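Local coordinates for protein mandalate racemase/muconate lactonizing enzyme (Unidentified, PDB 4E4U) that belongs to the mandelate racemase/muconate lactonizing branch of the enolase superfamily and probably acts as an isomerase or related enzyme on an unidentified substrate, at residues R192-R195 with E196-S200; I368-M372 with D373-R377; K111-Y114 with E115-G119; M91-V94 with S95-M99. All blocks are in the same frame, centred on the assembly; numbering follows the deposited sequence.

Contact 1 of 4, residues R192-R195 with E196-S200; sequences RRVR and EAVGS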
loop_
_atom_site.group_PDB
_atom_site.type_symbol
_atom_site.label_atom_id
_atom_site.label_comp_id
_atom_site.label_asym_id
_atom_site.label_seq_id
_atom_site.Cartn_x
_atom_site.Cartn_y
_atom_site.Cartn_z
ATOM N N ARG A 192 -2.203 -32.769 -20.735
ATOM C CA ARG A 192 -1.188 -33.387 -21.573
ATOM C C ARG A 192 -1.819 -34.071 -22.782
ATOM O O ARG A 192 -1.380 -33.870 -23.921
ATOM C CB ARG A 192 -0.385 -34.404 -20.766
ATOM C CG ARG A 192 0.739 -35.038 -21.557
ATOM C CD ARG A 192 1.511 -36.042 -20.714
ATOM N NE ARG A 192 2.576 -36.679 -21.481
ATOM C CZ ARG A 192 3.850 -36.299 -21.443
ATOM N NH1 ARG A 192 4.218 -35.287 -20.666
ATOM N NH2 ARG A 192 4.757 -36.932 -22.175
ATOM N N ARG A 193 -2.848 -34.874 -22.531
ATOM C CA ARG A 193 -3.490 -35.634 -23.601
ATOM C C ARG A 193 -4.255 -34.744 -24.575
ATOM O O ARG A 193 -4.202 -34.961 -25.784
ATOM C CB ARG A 193 -4.410 -36.712 -23.022
ATOM C CG ARG A 193 -3.681 -37.786 -22.224
ATOM C CD ARG A 193 -2.810 -38.671 -23.106
ATOM N NE ARG A 193 -1.935 -39.523 -22.303
ATOM C CZ ARG A 193 -2.335 -40.602 -21.633
ATOM N NH1 ARG A 193 -3.609 -40.979 -21.655
ATOM N NH2 ARG A 193 -1.458 -41.309 -20.932
ATOM N N VAL A 194 -4.968 -33.750 -24.055
ATOM C CA VAL A 194 -5.704 -32.829 -24.919
ATOM C C VAL A 194 -4.730 -31.984 -25.748
ATOM O O VAL A 194 -4.928 -31.827 -26.950
ATOM C CB VAL A 194 -6.719 -31.948 -24.154
ATOM C CG1 VAL A 194 -7.393 -30.970 -25.109
ATOM C CG2 VAL A 194 -7.773 -32.822 -23.480
ATOM N N ARG A 195 -3.670 -31.469 -25.122
ATOM C CA ARG A 195 -2.651 -30.736 -25.875
ATOM C C ARG A 195 -2.054 -31.591 -26.996
ATOM O O ARG A 195 -1.874 -31.104 -28.111
ATOM C CB ARG A 195 -1.541 -30.199 -24.966
ATOM C CG ARG A 195 -0.377 -29.567 -25.732
ATOM C CD ARG A 195 -0.812 -28.345 -26.540
ATOM N NE ARG A 195 -1.080 -27.199 -25.675
ATOM C CZ ARG A 195 -2.062 -26.319 -25.867
ATOM N NH1 ARG A 195 -2.883 -26.448 -26.905
ATOM N NH2 ARG A 195 -2.225 -25.311 -25.018
ATOM N N GLU A 196 -1.756 -32.859 -26.709
ATOM C CA GLU A 196 -1.221 -33.762 -27.734
ATOM C C GLU A 196 -2.188 -33.873 -28.910
ATOM O O GLU A 196 -1.776 -33.898 -30.069
ATOM C CB GLU A 196 -0.952 -35.156 -27.151
ATOM C CG GLU A 196 -0.458 -36.178 -28.176
ATOM C CD GLU A 196 -0.273 -37.583 -27.603
ATOM O OE1 GLU A 196 -1.032 -37.977 -26.686
ATOM O OE2 GLU A 196 0.635 -38.300 -28.084
ATOM N N ALA A 197 -3.479 -33.919 -28.605
ATOM C CA ALA A 197 -4.502 -34.102 -29.629
ATOM C C ALA A 197 -4.750 -32.853 -30.479
ATOM O O ALA A 197 -5.058 -32.972 -31.661
ATOM C CB ALA A 197 -5.803 -34.574 -28.991
ATOM N N VAL A 198 -4.628 -31.666 -29.888
ATOM C CA VAL A 198 -4.960 -30.438 -30.608
ATOM C C VAL A 198 -3.743 -29.642 -31.070
ATOM O O VAL A 198 -3.872 -28.752 -31.914
ATOM C CB VAL A 198 -5.907 -29.506 -29.798
ATOM C CG1 VAL A 198 -7.157 -30.264 -29.372
ATOM C CG2 VAL A 198 -5.191 -28.888 -28.584
ATOM N N GLY A 199 -2.575 -29.942 -30.507
ATOM C CA GLY A 199 -1.378 -29.171 -30.805
ATOM C C GLY A 199 -1.595 -27.683 -30.577
ATOM O O GLY A 199 -2.154 -27.287 -29.553
ATOM N N SER A 200 -1.192 -26.863 -31.542
ATOM C CA SER A 200 -1.385 -25.423 -31.434
ATOM C C SER A 200 -2.645 -24.943 -32.145
ATOM O O SER A 200 -2.828 -23.739 -32.345
ATOM C CB SER A 200 -0.155 -24.683 -31.946
ATOM O OG SER A 200 0.944 -24.903 -31.079
HETATM O O HOH W 1 -3.623 -37.472 -26.815
#
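R195 and G199 are joined by two bonds at the C-terminal end of helix 181-198, the helical arm of the beta-alpha-beta unit that runs from strand 162-165 to strand 203-206 in the barrel domain. G199 N donates to R195 O at 2.8 Å, and R195 NH1 returns a bond to G199 O at 2.9 Å. The second donor lies nearly on the line of the G199 carbonyl (C=O...N angle 167°), yet the acceptor is 30° out of the guanidinium plane and the N-H is clearly bent. The arginine gets there by folding: CG stands anti to the backbone N, then the chain bends at chi2 and chi3, which swings NH1 back over the helix end. NH1 also bonds A202 O and NH2 bonds Y227 O, so the guanidinium is fixed by three carbonyls.

G199 is the first residue to leave helical angles, with positive phi. Before it, V198 N to V194 O at 3.0 Å continues the i to i+4 ladder. A water bridges R193 O and E196 OE1, donating to both at 2.8 Å and 2.6 Å respectively, while the R193 guanidinium is committed to a salt bridge with D146.

Packing is hydrophobic on the inner face, where V194 and V198 both touch A152 of helix 145-158. R195 also packs on L181 of a second subunit. V198 CG2 sits 3.8 Å from R195 NH1, the two side chains crossing at about a right angle.

Contact 2 of 4, residues I368-M372 with D373-R377; sequences IELDM and DVVKR
D371 takes hold of the start of helix 372-377 through its side chain, and the polar contacts centre on its OD1. That oxygen accepts from D373 N at 3.1 Å and from V374 N at 3.3 Å, both weak: the first is bent to 125° at the hydrogen, the second is long but nearly straight at 163°. With CG anti to the backbone N (chi1 -176°), the carboxylate is carried forward over the first turn. A water completes the group, donating to D371 OD1 and to D373 OD2; it bridges two carboxylate oxygens of like charge that are 4.3 Å apart, and probably eases their repulsion.

Backbone bonds follow. V375 N donates to D371 O at 3.0 Å, in the carbonyl plane and almost linear, and K376 N donates to M372 O. D371 is therefore the N-cap of the helix, its side chain serving amides of the first turn while its own carbonyl accepts the first i+4 bond. The preceding loop, after strand 357-359, is tied by backbone bonds to K348 and V346.

Apolar contacts form the third group. V374 CG2 lies against the capping carboxylate, 3.6 Å from D371 CG, its side chain at about a right angle to that of D371. M372 and V375 run side by side, with CE of M372 3.9 Å from V375 CG1, and both side chains touch H9 of strand 3-12, so this helix packs on the three-stranded N-terminal sheet. L370 CB reaches V375 CG2, and the L370 side chain also touches F25 of strand 22-30 and V315 of helix 314-325.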
loop_
_atom_site.group_PDB
_atom_site.type_symbol
_atom_site.label_atom_id
_atom_site.label_comp_id
_atom_site.label_asym_id
_atom_site.label_seq_id
_atom_site.Cartn_x
_atom_site.Cartn_y
_atom_site.Cartn_z
ATOM N N ILE A 368 -33.687 -13.329 -32.120
ATOM C CA ILE A 368 -34.090 -14.633 -31.607
ATOM C C ILE A 368 -35.590 -14.631 -31.311
ATOM O O ILE A 368 -36.156 -13.594 -30.974
ATOM C CB ILE A 368 -33.275 -15.008 -30.332
ATOM C CG1 ILE A 368 -33.224 -16.521 -30.121
ATOM C CG2 ILE A 368 -33.813 -14.313 -29.101
ATOM C CD1 ILE A 368 -32.320 -17.221 -31.106
ATOM N N GLU A 369 -36.236 -15.784 -31.463
ATOM C CA GLU A 369 -37.662 -15.898 -31.177
ATOM C C GLU A 369 -37.989 -17.332 -30.810
ATOM O O GLU A 369 -37.595 -18.259 -31.518
ATOM C CB GLU A 369 -38.498 -15.471 -32.390
ATOM C CG GLU A 369 -40.010 -15.484 -32.147
ATOM C CD GLU A 369 -40.808 -14.965 -33.332
ATOM O OE1 GLU A 369 -40.204 -14.653 -34.379
ATOM O OE2 GLU A 369 -42.046 -14.873 -33.215
ATOM N N LEU A 370 -38.725 -17.519 -29.720
ATOM C CA LEU A 370 -39.114 -18.864 -29.309
ATOM C C LEU A 370 -40.154 -19.468 -30.241
ATOM O O LEU A 370 -41.059 -18.775 -30.712
ATOM C CB LEU A 370 -39.675 -18.856 -27.892
ATOM C CG LEU A 370 -38.702 -18.509 -26.769
ATOM C CD1 LEU A 370 -39.464 -18.322 -25.472
ATOM C CD2 LEU A 370 -37.640 -19.591 -26.612
ATOM N N ASP A 371 -40.016 -20.766 -30.487
ATOM C CA ASP A 371 -41.047 -21.541 -31.153
ATOM C C ASP A 371 -42.005 -21.992 -30.057
ATOM O O ASP A 371 -41.698 -22.907 -29.290
ATOM C CB ASP A 371 -40.421 -22.741 -31.870
ATOM C CG ASP A 371 -41.432 -23.546 -32.667
ATOM O OD1 ASP A 371 -42.587 -23.680 -32.215
ATOM O OD2 ASP A 371 -41.065 -24.046 -33.750
ATOM N N MET A 372 -43.162 -21.343 -29.975
ATOM C CA MET A 372 -44.073 -21.576 -28.858
ATOM C C MET A 372 -44.709 -22.961 -28.862
ATOM O O MET A 372 -45.084 -23.472 -27.809
ATOM C CB MET A 372 -45.143 -20.485 -28.778
ATOM C CG MET A 372 -44.573 -19.113 -28.450
ATOM S SD MET A 372 -43.404 -19.122 -27.068
ATOM C CE MET A 372 -44.474 -19.599 -25.716
ATOM N N ASP A 373 -44.827 -23.580 -30.030
ATOM C CA ASP A 373 -45.350 -24.937 -30.068
ATOM C C ASP A 373 -44.369 -25.903 -29.396
ATOM O O ASP A 373 -44.772 -26.786 -28.640
ATOM C CB ASP A 373 -45.660 -25.354 -31.503
ATOM C CG ASP A 373 -46.780 -24.533 -32.117
ATOM O OD1 ASP A 373 -47.766 -24.232 -31.408
ATOM O OD2 ASP A 373 -46.678 -24.187 -33.309
ATOM N N VAL A 374 -43.077 -25.710 -29.645
ATOM C CA VAL A 374 -42.052 -26.521 -28.994
ATOM C C VAL A 374 -42.002 -26.223 -27.496
ATOM O O VAL A 374 -41.950 -27.143 -26.674
ATOM C CB VAL A 374 -40.668 -26.305 -29.640
ATOM C CG1 VAL A 374 -39.583 -27.048 -28.865
ATOM C CG2 VAL A 374 -40.697 -26.743 -31.103
ATOM N N VAL A 375 -42.030 -24.939 -27.143
ATOM C CA VAL A 375 -42.059 -24.530 -25.741
ATOM C C VAL A 375 -43.210 -25.203 -24.990
ATOM O O VAL A 375 -43.005 -25.766 -23.912
ATOM C CB VAL A 375 -42.160 -22.997 -25.603
ATOM C CG1 VAL A 375 -42.449 -22.597 -24.161
ATOM C CG2 VAL A 375 -40.877 -22.341 -26.088
ATOM N N LYS A 376 -44.409 -25.161 -25.565
ATOM C CA LYS A 376 -45.574 -25.751 -24.907
ATOM C C LYS A 376 -45.415 -27.254 -24.664
ATOM O O LYS A 376 -45.850 -27.770 -23.634
ATOM C CB LYS A 376 -46.854 -25.475 -25.699
ATOM C CG LYS A 376 -47.256 -24.006 -25.736
ATOM C CD LYS A 376 -48.461 -23.780 -26.640
ATOM C CE LYS A 376 -48.567 -22.318 -27.054
ATOM N NZ LYS A 376 -49.943 -21.967 -27.506
ATOM N N ARG A 377 -44.780 -27.949 -25.604
ATOM C CA ARG A 377 -44.585 -29.390 -25.479
ATOM C C ARG A 377 -43.536 -29.754 -24.426
ATOM O O ARG A 377 -43.470 -30.904 -23.990
ATOM C CB ARG A 377 -44.202 -30.013 -26.829
ATOM C CG ARG A 377 -45.274 -29.908 -27.905
ATOM C CD ARG A 377 -45.054 -30.930 -29.018
ATOM N NE ARG A 377 -43.720 -30.835 -29.610
ATOM C CZ ARG A 377 -43.398 -29.994 -30.590
ATOM N NH1 ARG A 377 -44.307 -29.163 -31.079
ATOM N NH2 ARG A 377 -42.164 -29.974 -31.077
HETATM O O HOH W 2 -44.406 -24.098 -34.461
#

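Contact 3 of 4, residues K111-Y114 with E115-G119; sequences KPVY and ELLGG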
loop_
_atom_site.group_PDB
_atom_site.type_symbol
_atom_site.label_atom_id
_atom_site.label_comp_id
_atom_site.label_asym_id
_atom_site.label_seq_id
_atom_site.Cartn_x
_atom_site.Cartn_y
_atom_site.Cartn_z
ATOM N N LYS A 111 -33.379 -2.204 -35.774
ATOM C CA LYS A 111 -31.936 -2.459 -35.724
ATOM C C LYS A 111 -31.630 -3.606 -34.771
ATOM O O LYS A 111 -32.323 -3.776 -33.768
ATOM C CB LYS A 111 -31.169 -1.229 -35.216
ATOM C CG LYS A 111 -31.335 0.045 -36.032
ATOM C CD LYS A 111 -30.862 -0.114 -37.461
ATOM C CE LYS A 111 -29.383 -0.365 -37.551
ATOM N NZ LYS A 111 -28.961 -0.368 -38.989
ATOM N N PRO A 112 -30.567 -4.379 -35.060
ATOM C CA PRO A 112 -30.033 -5.283 -34.037
ATOM C C PRO A 112 -29.623 -4.461 -32.814
ATOM O O PRO A 112 -29.202 -3.300 -32.952
ATOM C CB PRO A 112 -28.775 -5.862 -34.695
ATOM C CG PRO A 112 -28.991 -5.690 -36.167
ATOM C CD PRO A 112 -29.771 -4.409 -36.299
ATOM N N VAL A 113 -29.736 -5.051 -31.629
ATOM C CA VAL A 113 -29.329 -4.366 -30.413
ATOM C C VAL A 113 -27.857 -3.938 -30.482
ATOM O O VAL A 113 -27.499 -2.856 -30.001
ATOM C CB VAL A 113 -29.621 -5.234 -29.174
ATOM C CG1 VAL A 113 -28.956 -4.652 -27.931
ATOM C CG2 VAL A 113 -31.123 -5.337 -28.967
ATOM N N TYR A 114 -27.001 -4.751 -31.103
ATOM C CA TYR A 114 -25.589 -4.375 -31.190
ATOM C C TYR A 114 -25.357 -3.074 -31.968
ATOM O O TYR A 114 -24.325 -2.435 -31.783
ATOM C CB TYR A 114 -24.683 -5.515 -31.703
ATOM C CG TYR A 114 -25.005 -6.060 -33.085
ATOM C CD1 TYR A 114 -24.740 -5.325 -34.236
ATOM C CD2 TYR A 114 -25.545 -7.336 -33.235
ATOM C CE1 TYR A 114 -25.031 -5.841 -35.490
ATOM C CE2 TYR A 114 -25.835 -7.855 -34.475
ATOM C CZ TYR A 114 -25.575 -7.110 -35.604
ATOM O OH TYR A 114 -25.876 -7.632 -36.849
ATOM N N GLU A 115 -26.308 -2.674 -32.815
ATOM C CA GLU A 115 -26.181 -1.397 -33.519
ATOM C C GLU A 115 -26.573 -0.198 -32.658
ATOM O O GLU A 115 -26.380 0.950 -33.069
ATOM C CB GLU A 115 -26.957 -1.404 -34.848
ATOM C CG GLU A 115 -26.512 -2.468 -35.856
ATOM C CD GLU A 115 -25.099 -2.254 -36.403
ATOM O OE1 GLU A 115 -24.159 -2.000 -35.629
ATOM O OE2 GLU A 115 -24.918 -2.353 -37.632
ATOM N N LEU A 116 -27.112 -0.468 -31.470
ATOM C CA LEU A 116 -27.512 0.585 -30.542
ATOM C C LEU A 116 -26.595 0.662 -29.324
ATOM O O LEU A 116 -26.567 1.679 -28.628
ATOM C CB LEU A 116 -28.962 0.381 -30.093
ATOM C CG LEU A 116 -29.973 0.304 -31.238
ATOM C CD1 LEU A 116 -31.364 0.002 -30.708
ATOM C CD2 LEU A 116 -29.965 1.607 -32.025
ATOM N N LEU A 117 -25.836 -0.402 -29.073
ATOM C CA LEU A 117 -24.949 -0.456 -27.906
ATOM C C LEU A 117 -23.472 -0.288 -28.287
ATOM O O LEU A 117 -22.578 -0.744 -27.573
ATOM C CB LEU A 117 -25.157 -1.759 -27.124
ATOM C CG LEU A 117 -26.349 -1.795 -26.157
ATOM C CD1 LEU A 117 -26.512 -3.168 -25.530
ATOM C CD2 LEU A 117 -26.181 -0.746 -25.070
ATOM N N GLY A 118 -23.214 0.363 -29.418
ATOM C CA GLY A 118 -21.852 0.665 -29.811
ATOM C C GLY A 118 -21.557 0.333 -31.257
ATOM O O GLY A 118 -20.573 0.813 -31.817
ATOM N N GLY A 119 -22.392 -0.504 -31.861
ATOM C CA GLY A 119 -22.229 -0.837 -33.261
ATOM C C GLY A 119 -21.352 -2.053 -33.481
ATOM O O GLY A 119 -20.470 -2.373 -32.671
HETATM O O HOH W 3 -26.375 -0.299 -38.841
#
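The Y114 ring has E115 OE1 at its edge, in plane and 3.7 Å from CD1, while one face is covered by P112, whose CB stands 3.5 Å above the ring centre. Ring and carboxylate planes are turned 57° apart, the two side chains running alongside each other. The chi1 of 60° sets the ring between its own backbone N and carbonyl carbon, which turns it back over P112. Its OH is hydrogen-bonded to S361 O. The carboxylate is held by several partners: OE1 accepts from R120 N, and OE2 accepts from H69 NE2 of a third subunit and from a water that links it to K111.

That water accepts from K111 NZ at 2.6 Å and donates to E115 OE2 at 2.8 Å, bridging opposite charges 4.7 Å apart. Bends at chi2 and chi3 curl the lysine round, and its CE packs 3.8 Å from E115 CB. Among apolar groups, V113 CG1 and L117 CD1 meet at 3.7 Å, side by side, and both residues touch W102 and L289.

The backbone coils tightly. E115 N to P112 O and L116 N to V113 O are i to i+3 bonds, their donors well above the carbonyl planes and not on a lone pair. G119 N then makes an i to i+5 bond to Y114 O at 2.7 Å. G118 and G119 have positive phi, which lets the chain turn sharply here. These turns lie in the connection from helix 88-109 of the N-terminal capping domain to strand 125-130 of the barrel, the two-domain arrangement of the enolase superfamily.

Contact 4 of 4, residues M91-V94 with S95-M99; sequences MGVV and SGLEM
M91 O accepts two bonds from S95, one from N at 3.0 Å and a shorter one from OG at 2.6 Å, arriving from opposite faces of the carbonyl plane. This is a serine side chain folded back on the i-4 carbonyl within helix 88-109, a long helix of the N-terminal domain of the enolase-superfamily fold, whose residues are buried in this stretch. With OG beside its own backbone N (chi1 -62°), the hydroxyl points back along the helix. OG also accepts from G287 N, a residue just before helix 289-301, so it couples the two domains.

The backbone ladder continues regularly: L97 N to V93 O is close to straight (168°) and in the carbonyl plane, and E98 N to V94 O measures 2.8 Å. E98 sends its carboxylate away from this turn, and its OE1 accepts from L289 N and OE2 from L290 N, the first amides of helix 289-301.

V93 and L97 line one flank, both against V57 of helix 47-61, while V94 packs on L73 and A77 of helix 70-79. Between the two flanking residues, V93 CG1 and L97 CD1 lie side by side, pointing the same way, at 4.2 Å.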
loop_
_atom_site.group_PDB
_atom_site.type_symbol
_atom_site.label_atom_id
_atom_site.label_comp_id
_atom_site.label_asym_id
_atom_site.label_seq_id
_atom_site.Cartn_x
_atom_site.Cartn_y
_atom_site.Cartn_z
ATOM N N MET A 91 -31.152 -9.975 -9.589
ATOM C CA MET A 91 -30.355 -9.580 -10.734
ATOM C C MET A 91 -30.571 -10.509 -11.926
ATOM O O MET A 91 -30.630 -10.049 -13.067
ATOM C CB MET A 91 -28.889 -9.462 -10.356
ATOM C CG MET A 91 -28.591 -8.276 -9.438
ATOM S SD MET A 91 -28.930 -6.658 -10.170
ATOM C CE MET A 91 -30.586 -6.297 -9.592
ATOM N N GLY A 92 -30.704 -11.812 -11.679
ATOM C CA GLY A 92 -31.063 -12.729 -12.752
ATOM C C GLY A 92 -32.404 -12.374 -13.373
ATOM O O GLY A 92 -32.548 -12.319 -14.596
ATOM N N VAL A 93 -33.397 -12.115 -12.530
ATOM C CA VAL A 93 -34.725 -11.771 -13.027
ATOM C C VAL A 93 -34.709 -10.490 -13.849
ATOM O O VAL A 93 -35.245 -10.449 -14.965
ATOM C CB VAL A 93 -35.747 -11.647 -11.883
ATOM C CG1 VAL A 93 -37.097 -11.168 -12.412
ATOM C CG2 VAL A 93 -35.895 -12.980 -11.171
ATOM N N VAL A 94 -34.091 -9.440 -13.322
ATOM C CA VAL A 94 -34.068 -8.192 -14.073
ATOM C C VAL A 94 -33.260 -8.320 -15.363
ATOM O O VAL A 94 -33.560 -7.640 -16.340
ATOM C CB VAL A 94 -33.623 -6.973 -13.226
ATOM C CG1 VAL A 94 -32.108 -6.903 -13.104
ATOM C CG2 VAL A 94 -34.182 -5.693 -13.840
ATOM N N SER A 95 -32.262 -9.203 -15.388
ATOM C CA SER A 95 -31.494 -9.420 -16.615
ATOM C C SER A 95 -32.415 -9.884 -17.740
ATOM O O SER A 95 -32.319 -9.414 -18.874
ATOM C CB SER A 95 -30.417 -10.481 -16.409
ATOM O OG SER A 95 -29.471 -10.092 -15.439
ATOM N N GLY A 96 -33.306 -10.821 -17.423
ATOM C CA GLY A 96 -34.228 -11.349 -18.411
ATOM C C GLY A 96 -35.210 -10.293 -18.866
ATOM O O GLY A 96 -35.478 -10.152 -20.058
ATOM N N LEU A 97 -35.765 -9.550 -17.911
ATOM C CA LEU A 97 -36.716 -8.496 -18.250
ATOM C C LEU A 97 -36.051 -7.406 -19.085
ATOM O O LEU A 97 -36.627 -6.922 -20.061
ATOM C CB LEU A 97 -37.324 -7.894 -16.986
ATOM C CG LEU A 97 -38.144 -8.820 -16.082
ATOM C CD1 LEU A 97 -38.572 -8.080 -14.822
ATOM C CD2 LEU A 97 -39.351 -9.374 -16.822
ATOM N N GLU A 98 -34.832 -7.032 -18.708
ATOM C CA GLU A 98 -34.128 -5.953 -19.385
ATOM C C GLU A 98 -33.749 -6.341 -20.816
ATOM O O GLU A 98 -33.879 -5.537 -21.743
ATOM C CB GLU A 98 -32.897 -5.540 -18.571
ATOM C CG GLU A 98 -32.216 -4.262 -19.043
ATOM C CD GLU A 98 -31.011 -4.537 -19.916
ATOM O OE1 GLU A 98 -30.950 -5.646 -20.488
ATOM O OE2 GLU A 98 -30.129 -3.652 -20.037
ATOM N N MET A 99 -33.285 -7.572 -21.019
ATOM C CA MET A 99 -32.884 -7.948 -22.372
ATOM C C MET A 99 -34.110 -8.070 -23.280
ATOM O O MET A 99 -34.027 -7.791 -24.477
ATOM C CB MET A 99 -32.011 -9.213 -22.399
ATOM C CG MET A 99 -32.764 -10.510 -22.147
ATOM S SD MET A 99 -31.712 -11.979 -22.254
ATOM C CE MET A 99 -30.695 -11.798 -20.788
#

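Along the chain the order is contact 4, contact 3, contact 1, contact 2. Contact 4 lies within helix 88-109 and contact 3 in the loop after it, their centres 19 Å apart and nearest atoms about 6 Å apart. Both reach L289 at the start of helix 289-301, so the N-terminal domain meets the barrel there twice. Contact 2, 20 Å from contact 4 between centres, brings the chain back from the barrel domain to the N-terminal sheet. Contact 1 stands apart on a barrel helix, its centre 38 to 40 Å from those of the other three. Contacts 1 and 3 each touch a different neighbouring subunit, whereas contacts 2 and 4 touch none.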